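Local coordinates for GTP-binding protein (Sulfolobus solfataricus P2, PDB 2QTF) that hydrolyses GTP as a magnesium-dependent GTPase that associates with the 50S ribosomal subunit and may act in protein synthesis or ribosome biogenesis, at residues Y219-N224 and I228-T233; P180-V185 and Y349-Q354. All coordinates share one frame; numbering follows the deposited sequence.

Contact 1: residues Y219-N224 and I228-T233; sequences YAIPIN and IMLVDT. With CD (cadmium ion), chain C.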
ATOM      1  N   TYR A 219     -13.450  -6.112  -7.120  1.00 28.99           N
ATOM      2  CA  TYR A 219     -14.852  -6.086  -6.819  1.00 29.01           C
ATOM      3  C   TYR A 219     -15.597  -5.531  -8.020  1.00 28.06           C
ATOM      4  O   TYR A 219     -15.278  -4.427  -8.480  1.00 26.00           O
ATOM      5  CB  TYR A 219     -15.057  -5.118  -5.609  1.00 30.26           C
ATOM      6  CG  TYR A 219     -16.415  -5.218  -5.000  1.00 32.39           C
ATOM      7  CD1 TYR A 219     -16.694  -6.187  -4.021  1.00 36.63           C
ATOM      8  CD2 TYR A 219     -17.435  -4.349  -5.378  1.00 30.91           C
ATOM      9  CE1 TYR A 219     -18.000  -6.298  -3.438  1.00 38.75           C
ATOM     10  CE2 TYR A 219     -18.758  -4.447  -4.773  1.00 34.61           C
ATOM     11  CZ  TYR A 219     -18.990  -5.403  -3.804  1.00 34.48           C
ATOM     12  OH  TYR A 219     -20.211  -5.488  -3.211  1.00 37.87           O
ATOM     13  N   ALA A 220     -16.591  -6.270  -8.527  1.00 26.44           N
ATOM     14  CA  ALA A 220     -17.312  -5.807  -9.691  1.00 26.95           C
ATOM     15  C   ALA A 220     -18.490  -4.879  -9.281  1.00 28.53           C
ATOM     16  O   ALA A 220     -19.250  -5.177  -8.320  1.00 27.55           O
ATOM     17  CB  ALA A 220     -17.886  -6.947 -10.541  1.00 28.43           C
ATOM     18  N   ILE A 221     -18.675  -3.836 -10.074  1.00 26.77           N
ATOM     19  CA  ILE A 221     -19.825  -2.984  -9.895  1.00 28.32           C
ATOM     20  C   ILE A 221     -20.539  -2.709 -11.208  1.00 26.43           C
ATOM     21  O   ILE A 221     -19.899  -2.647 -12.298  1.00 26.26           O
ATOM     22  CB  ILE A 221     -19.508  -1.584  -9.232  1.00 29.42           C
ATOM     23  CG1 ILE A 221     -18.490  -0.839 -10.037  1.00 29.64           C
ATOM     24  CG2 ILE A 221     -18.883  -1.768  -7.797  1.00 31.73           C
ATOM     25  CD1 ILE A 221     -18.454   0.627  -9.637  1.00 35.36           C
ATOM     26  N   PRO A 222     -21.870  -2.512 -11.107  1.00 25.32           N
ATOM     27  CA  PRO A 222     -22.676  -2.131 -12.264  1.00 23.69           C
ATOM     28  C   PRO A 222     -22.664  -0.609 -12.407  1.00 24.97           C
ATOM     29  O   PRO A 222     -22.773   0.079 -11.376  1.00 21.06           O
ATOM     30  CB  PRO A 222     -24.070  -2.643 -11.845  1.00 25.02           C
ATOM     31  CG  PRO A 222     -24.143  -2.499 -10.319  1.00 27.81           C
ATOM     32  CD  PRO A 222     -22.676  -2.762  -9.875  1.00 26.41           C
ATOM     33  N   ILE A 223     -22.432  -0.067 -13.584  1.00 23.03           N
ATOM     34  CA  ILE A 223     -22.665   1.335 -13.798  1.00 26.06           C
ATOM     35  C   ILE A 223     -23.518   1.410 -15.065  1.00 24.83           C
ATOM     36  O   ILE A 223     -23.154   0.867 -16.059  1.00 24.21           O
ATOM     37  CB  ILE A 223     -21.373   2.178 -13.965  1.00 26.07           C
ATOM     38  CG1 ILE A 223     -20.532   2.079 -12.679  1.00 26.05           C
ATOM     39  CG2 ILE A 223     -21.767   3.663 -14.202  1.00 23.73           C
ATOM     40  CD1 ILE A 223     -19.022   2.859 -12.773  1.00 30.11           C
ATOM     41  N   ASN A 224     -24.725   1.974 -14.963  1.00 25.04           N
ATOM     42  CA  ASN A 224     -25.688   1.865 -16.049  1.00 23.74           C
ATOM     43  C   ASN A 224     -25.889   0.411 -16.446  1.00 23.00           C
ATOM     44  O   ASN A 224     -26.215  -0.384 -15.610  1.00 24.09           O
ATOM     45  CB  ASN A 224     -25.285   2.777 -17.230  1.00 24.17           C
ATOM     46  CG  ASN A 224     -25.189   4.243 -16.800  1.00 26.96           C
ATOM     47  OD1 ASN A 224     -26.007   4.698 -15.935  1.00 25.40           O
ATOM     48  ND2 ASN A 224     -24.102   4.950 -17.232  1.00 23.63           N
ATOM     49  N   ILE A 228     -18.156  -3.463 -14.293  1.00 28.16           N
ATOM     50  CA  ILE A 228     -16.738  -3.042 -14.291  1.00 28.17           C
ATOM     51  C   ILE A 228     -16.050  -3.631 -13.087  1.00 25.95           C
ATOM     52  O   ILE A 228     -16.634  -3.586 -11.996  1.00 25.19           O
ATOM     53  CB  ILE A 228     -16.590  -1.486 -14.244  1.00 28.97           C
ATOM     54  CG1 ILE A 228     -17.257  -0.908 -15.502  1.00 33.51           C
ATOM     55  CG2 ILE A 228     -15.135  -1.022 -14.146  1.00 28.80           C
ATOM     56  CD1 ILE A 228     -18.237   0.227 -15.268  1.00 34.44           C
ATOM     57  N   MET A 229     -14.876  -4.217 -13.303  1.00 23.44           N
ATOM     58  CA  MET A 229     -14.053  -4.822 -12.217  1.00 24.27           C
ATOM     59  C   MET A 229     -13.090  -3.727 -11.649  1.00 22.25           C
ATOM     60  O   MET A 229     -12.200  -3.235 -12.361  1.00 23.43           O
ATOM     61  CB  MET A 229     -13.241  -6.032 -12.743  1.00 23.86           C
ATOM     62  CG  MET A 229     -12.410  -6.749 -11.587  1.00 25.80           C
ATOM     63  SD  MET A 229     -13.467  -7.278 -10.256  1.00 34.74           S
ATOM     64  CE  MET A 229     -14.259  -8.772 -10.789  1.00 37.39           C
ATOM     65  N   LEU A 230     -13.318  -3.318 -10.416  1.00 21.88           N
ATOM     66  CA  LEU A 230     -12.386  -2.394  -9.797  1.00 23.02           C
ATOM     67  C   LEU A 230     -11.353  -3.170  -9.017  1.00 22.46           C
ATOM     68  O   LEU A 230     -11.718  -4.128  -8.304  1.00 23.73           O
ATOM     69  CB  LEU A 230     -13.037  -1.426  -8.858  1.00 22.91           C
ATOM     70  CG  LEU A 230     -14.115  -0.487  -9.384  1.00 32.49           C
ATOM     71  CD1 LEU A 230     -14.665   0.339  -8.122  1.00 32.19           C
ATOM     72  CD2 LEU A 230     -13.533   0.463 -10.441  1.00 35.65           C
ATOM     73  N   VAL A 231     -10.076  -2.747  -9.151  1.00 22.09           N
ATOM     74  CA  VAL A 231      -8.983  -3.550  -8.629  1.00 20.78           C
ATOM     75  C   VAL A 231      -8.130  -2.638  -7.665  1.00 20.20           C
ATOM     76  O   VAL A 231      -7.694  -1.565  -8.040  1.00 19.24           O
ATOM     77  CB  VAL A 231      -8.142  -4.138  -9.768  1.00 25.22           C
ATOM     78  CG1 VAL A 231      -6.819  -4.782  -9.244  1.00 24.37           C
ATOM     79  CG2 VAL A 231      -8.933  -5.162 -10.721  1.00 22.28           C
ATOM     80  N   ASP A 232      -7.972  -3.071  -6.411  1.00 20.85           N
ATOM     81  CA  ASP A 232      -7.137  -2.349  -5.392  1.00 19.67           C
ATOM     82  C   ASP A 232      -5.705  -2.799  -5.620  1.00 20.81           C
ATOM     83  O   ASP A 232      -5.281  -3.827  -5.126  1.00 20.74           O
ATOM     84  CB  ASP A 232      -7.591  -2.762  -3.982  1.00 21.30           C
ATOM     85  CG  ASP A 232      -6.784  -2.056  -2.879  1.00 21.85           C
ATOM     86  OD1 ASP A 232      -5.840  -1.317  -3.255  1.00 19.30           O
ATOM     87  OD2 ASP A 232      -6.919  -2.298  -1.648  1.00 29.15           O
ATOM     88  N   THR A 233      -4.955  -2.020  -6.376  1.00 21.06           N
ATOM     89  CA  THR A 233      -3.550  -2.267  -6.620  1.00 23.07           C
ATOM     90  C   THR A 233      -2.779  -1.697  -5.393  1.00 21.88           C
ATOM     91  O   THR A 233      -3.229  -0.711  -4.731  1.00 22.26           O
ATOM     92  CB  THR A 233      -3.116  -1.554  -7.925  1.00 22.88           C
ATOM     93  OG1 THR A 233      -3.841  -2.167  -9.028  1.00 27.26           O
ATOM     94  CG2 THR A 233      -1.606  -1.685  -8.215  1.00 23.48           C
TER
HETATM   95 CD    CD C 402      -5.131  -1.037  -0.971  1.00 25.98          CD
HETATM   96  O   HOH W   1      -3.416   0.138  -2.204  1.00 26.87           O
HETATM   97  O   HOH W   2      -3.525  -0.186   0.734  1.00 35.63           O
HETATM   98  O   HOH W   3      -6.263   0.946  -1.142  1.00 35.63           O
HETATM   99  O   HOH W   4      -6.164  -1.551   1.141  1.00 28.11           O
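Tyr219 to Ile221 and Ile228 to Leu230 pair as antiparallel strands of a beta hairpin, their short axes 4.5 Å apart at closest. Two hydrogen-bonded pairs, Tyr219 with Leu230 and Ile221 with Ile228, give four backbone bonds. Ile221 N to Ile228 O is 2.8 Å and nearly straight (168° at the hydrogen). Between them lies the non-hydrogen-bonded pair Ala220 and Met229, where Ala220 CA also approaches Ile228 O at 3.3 Å. Met229 starts with CG anti to the backbone N (chi1 -177°) and then bends at chi2 and chi3. The bend lays SD against the other strand, 3.3 Å from Tyr219 N, and sets CE 4.1 Å from Ala220 CB. With an alanine at Met229, the Tyr219–Ala220 backbone would probably lose its thioether cover and Ala220 CB its partner CE. On the other face, Ile221 CD1 meets Leu230 CD1 at 4.1 Å. Farther along, Ile228 CD1 packs on Ile223, 3.7 Å from its CD1. Helix 192-200 lies against Tyr219 and Leu230, while helix 341-355 lies against Ile223 and Ile228. Past the paired residues, both carboxylate oxygens of Asp232 bind a cadmium ion. Four waters and His97 complete its shell, and one of those waters donates to Thr233 O. Asp232 and Thr233 belong to the predicted GTP site. Backbone bonds thus fix the hairpin's register, largely apolar contacts seat the face of Tyr219, Ile221, Ile228 and Leu230 against the two helices, and Asp232, beyond the pairing, carries a carboxylate to the metal.

Contact 2: residues P180-V185 and Y349-Q354; sequences PSIGIV and YQLATQ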
ATOM      1  N   PRO A 180     -14.299  -5.122 -18.325  1.00 33.06           N
ATOM      2  CA  PRO A 180     -13.075  -4.321 -18.134  1.00 31.47           C
ATOM      3  C   PRO A 180     -12.582  -4.208 -16.671  1.00 30.70           C
ATOM      4  O   PRO A 180     -13.395  -4.158 -15.766  1.00 29.63           O
ATOM      5  CB  PRO A 180     -13.471  -2.974 -18.704  1.00 32.92           C
ATOM      6  CG  PRO A 180     -14.923  -2.876 -18.493  1.00 33.00           C
ATOM      7  CD  PRO A 180     -15.435  -4.274 -18.746  1.00 32.96           C
ATOM      8  N   SER A 181     -11.261  -4.242 -16.435  1.00 29.35           N
ATOM      9  CA  SER A 181     -10.728  -4.084 -15.107  1.00 28.04           C
ATOM     10  C   SER A 181     -10.018  -2.736 -14.982  1.00 26.37           C
ATOM     11  O   SER A 181      -9.288  -2.321 -15.856  1.00 27.21           O
ATOM     12  CB  SER A 181      -9.806  -5.245 -14.706  1.00 28.84           C
ATOM     13  OG  SER A 181      -8.795  -5.186 -15.660  1.00 34.18           O
ATOM     14  N   ILE A 182     -10.325  -2.011 -13.903  1.00 24.40           N
ATOM     15  CA  ILE A 182      -9.777  -0.682 -13.734  1.00 22.25           C
ATOM     16  C   ILE A 182      -9.029  -0.726 -12.408  1.00 22.50           C
ATOM     17  O   ILE A 182      -9.619  -0.960 -11.375  1.00 21.42           O
ATOM     18  CB  ILE A 182     -10.865   0.368 -13.746  1.00 25.16           C
ATOM     19  CG1 ILE A 182     -11.564   0.313 -15.142  1.00 25.85           C
ATOM     20  CG2 ILE A 182     -10.266   1.796 -13.560  1.00 23.44           C
ATOM     21  CD1 ILE A 182     -12.536   1.496 -15.392  1.00 28.77           C
ATOM     22  N   GLY A 183      -7.716  -0.565 -12.487  1.00 21.11           N
ATOM     23  CA  GLY A 183      -6.868  -0.595 -11.293  1.00 22.59           C
ATOM     24  C   GLY A 183      -6.688   0.822 -10.706  1.00 20.32           C
ATOM     25  O   GLY A 183      -6.502   1.796 -11.419  1.00 20.13           O
ATOM     26  N   ILE A 184      -6.755   0.932  -9.382  1.00 18.65           N
ATOM     27  CA  ILE A 184      -6.541   2.201  -8.705  1.00 18.19           C
ATOM     28  C   ILE A 184      -5.117   2.190  -8.182  1.00 18.42           C
ATOM     29  O   ILE A 184      -4.752   1.302  -7.318  1.00 18.63           O
ATOM     30  CB  ILE A 184      -7.521   2.294  -7.500  1.00 17.50           C
ATOM     31  CG1 ILE A 184      -8.981   2.391  -8.093  1.00 20.00           C
ATOM     32  CG2 ILE A 184      -7.290   3.646  -6.614  1.00 18.15           C
ATOM     33  CD1 ILE A 184     -10.115   2.168  -7.080  1.00 21.11           C
ATOM     34  N   VAL A 185      -4.341   3.199  -8.605  1.00 18.55           N
ATOM     35  CA  VAL A 185      -2.951   3.368  -8.180  1.00 20.45           C
ATOM     36  C   VAL A 185      -2.717   4.767  -7.633  1.00 20.03           C
ATOM     37  O   VAL A 185      -3.575   5.674  -7.753  1.00 19.43           O
ATOM     38  CB  VAL A 185      -1.970   3.126  -9.355  1.00 18.93           C
ATOM     39  CG1 VAL A 185      -2.141   1.672  -9.804  1.00 18.39           C
ATOM     40  CG2 VAL A 185      -2.314   4.124 -10.546  1.00 18.84           C
ATOM     41  N   TYR A 349     -17.807   4.959 -16.421  1.00 24.43           N
ATOM     42  CA  TYR A 349     -18.667   4.429 -17.494  1.00 24.95           C
ATOM     43  C   TYR A 349     -18.124   4.764 -18.900  1.00 22.51           C
ATOM     44  O   TYR A 349     -18.084   3.926 -19.817  1.00 23.16           O
ATOM     45  CB  TYR A 349     -20.158   4.967 -17.366  1.00 24.89           C
ATOM     46  CG  TYR A 349     -21.047   4.306 -18.410  1.00 23.28           C
ATOM     47  CD1 TYR A 349     -21.475   2.959 -18.229  1.00 24.30           C
ATOM     48  CD2 TYR A 349     -21.452   4.992 -19.525  1.00 31.73           C
ATOM     49  CE1 TYR A 349     -22.296   2.328 -19.183  1.00 26.96           C
ATOM     50  CE2 TYR A 349     -22.287   4.389 -20.503  1.00 31.21           C
ATOM     51  CZ  TYR A 349     -22.695   3.068 -20.316  1.00 29.51           C
ATOM     52  OH  TYR A 349     -23.481   2.477 -21.264  1.00 30.77           O
ATOM     53  N   GLN A 350     -17.730   5.984 -19.133  1.00 24.11           N
ATOM     54  CA  GLN A 350     -17.314   6.326 -20.481  1.00 27.30           C
ATOM     55  C   GLN A 350     -16.012   5.594 -20.820  1.00 25.47           C
ATOM     56  O   GLN A 350     -15.768   5.207 -21.947  1.00 23.74           O
ATOM     57  CB  GLN A 350     -17.009   7.810 -20.598  1.00 26.77           C
ATOM     58  CG  GLN A 350     -18.192   8.841 -20.567  1.00 36.97           C
ATOM     59  CD  GLN A 350     -17.699  10.301 -20.216  1.00 36.87           C
ATOM     60  OE1 GLN A 350     -16.590  10.724 -20.645  1.00 46.26           O
ATOM     61  NE2 GLN A 350     -18.505  11.038 -19.412  1.00 44.95           N
ATOM     62  N   LEU A 351     -15.141   5.421 -19.823  1.00 24.88           N
ATOM     63  CA  LEU A 351     -13.872   4.665 -20.057  1.00 24.80           C
ATOM     64  C   LEU A 351     -14.231   3.226 -20.387  1.00 23.90           C
ATOM     65  O   LEU A 351     -13.678   2.629 -21.305  1.00 24.79           O
ATOM     66  CB  LEU A 351     -13.021   4.745 -18.766  1.00 24.00           C
ATOM     67  CG  LEU A 351     -11.688   3.962 -18.661  1.00 26.54           C
ATOM     68  CD1 LEU A 351     -10.806   4.228 -19.887  1.00 23.96           C
ATOM     69  CD2 LEU A 351     -11.056   4.568 -17.302  1.00 23.80           C
ATOM     70  N   ALA A 352     -15.165   2.671 -19.643  1.00 24.87           N
ATOM     71  CA  ALA A 352     -15.575   1.256 -19.776  1.00 26.70           C
ATOM     72  C   ALA A 352     -16.202   1.013 -21.183  1.00 28.21           C
ATOM     73  O   ALA A 352     -15.895   0.020 -21.878  1.00 28.51           O
ATOM     74  CB  ALA A 352     -16.500   0.807 -18.648  1.00 25.57           C
ATOM     75  N   THR A 353     -16.966   1.995 -21.636  1.00 29.96           N
ATOM     76  CA  THR A 353     -17.500   2.045 -23.009  1.00 30.88           C
ATOM     77  C   THR A 353     -16.376   2.172 -24.032  1.00 32.51           C
ATOM     78  O   THR A 353     -16.332   1.379 -24.976  1.00 32.16           O
ATOM     79  CB  THR A 353     -18.477   3.263 -23.168  1.00 31.66           C
ATOM     80  OG1 THR A 353     -19.516   3.105 -22.184  1.00 31.92           O
ATOM     81  CG2 THR A 353     -19.104   3.241 -24.550  1.00 32.73           C
ATOM     82  N   GLN A 354     -15.465   3.144 -23.866  1.00 31.22           N
ATOM     83  CA  GLN A 354     -14.300   3.171 -24.739  1.00 31.66           C
ATOM     84  C   GLN A 354     -13.510   1.834 -24.861  1.00 34.15           C
ATOM     85  O   GLN A 354     -13.151   1.394 -25.990  1.00 33.45           O
ATOM     86  CB  GLN A 354     -13.391   4.330 -24.409  1.00 30.48           C
ATOM     87  CG  GLN A 354     -12.052   4.274 -25.125  1.00 36.35           C
ATOM     88  CD  GLN A 354     -11.170   5.453 -24.741  1.00 40.22           C
ATOM     89  OE1 GLN A 354     -11.596   6.608 -24.803  1.00 40.75           O
ATOM     90  NE2 GLN A 354      -9.941   5.171 -24.344  1.00 37.33           N
TER
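Ile182 and Leu351 meet tip to tip, Ile182 CD1 lying 3.9 Å from Leu351 CD2. Ile182 reaches out from strand 181-185, and Leu351 answers from helix 341-355. Leu351 holds CG anti to its own N (chi1 175°), which carries the branched end out toward the strand. This pair is buried. Ile228 and Ile262, from the flanking strands, also touch Ile182, while Ala260 and Phe328 touch Leu351. A second meeting point lies at the more open end: Pro180 CG rests 4.0 Å from Ala352 CB, in the loop just before strand 181-185, where Pro180 is partly exposed. No hydrogen bond crosses the contact. Tyr349 and Thr353 point away from the strand and are partly exposed. There Thr353 OG1 bonds to Tyr349 O at 2.9 Å, from above the carbonyl plane. Thr353 N reaches the same oxygen from the opposite face of that plane, also at 2.9 Å, so one carbonyl takes two donors from one residue. Thr353 OG1 also sits 3.5 Å above the plane of the Tyr349 ring, toward its rim. The contact across these residues is therefore apolar, while Thr353 bonds within the helix and Tyr349 OH reaches Asn225.

How the contacts relate
Both contacts belong to the Hflx-type G domain, and their centres lie about 8 Å apart. They share one mixed sheet, in which strand 226-232 sits between strands 218-223 and 181-185. Probable backbone hydrogen bonds join them, Met229 N to Pro180 O and Met229 O to Ile182 N. Along the chain, strand 181-185 comes first, then the hairpin, and finally helix 341-355, so contact 1 is nested inside the loop closed by contact 2. That late helix touches both, through Ile223 and Ile228 and again through Ile182. Contact 2 ties helix 341-355 back to strand 181-185, and contact 1 extends the same sheet by a hairpin; strand 181-185 leads into the inferred GTP-binding loop beginning at Gly186.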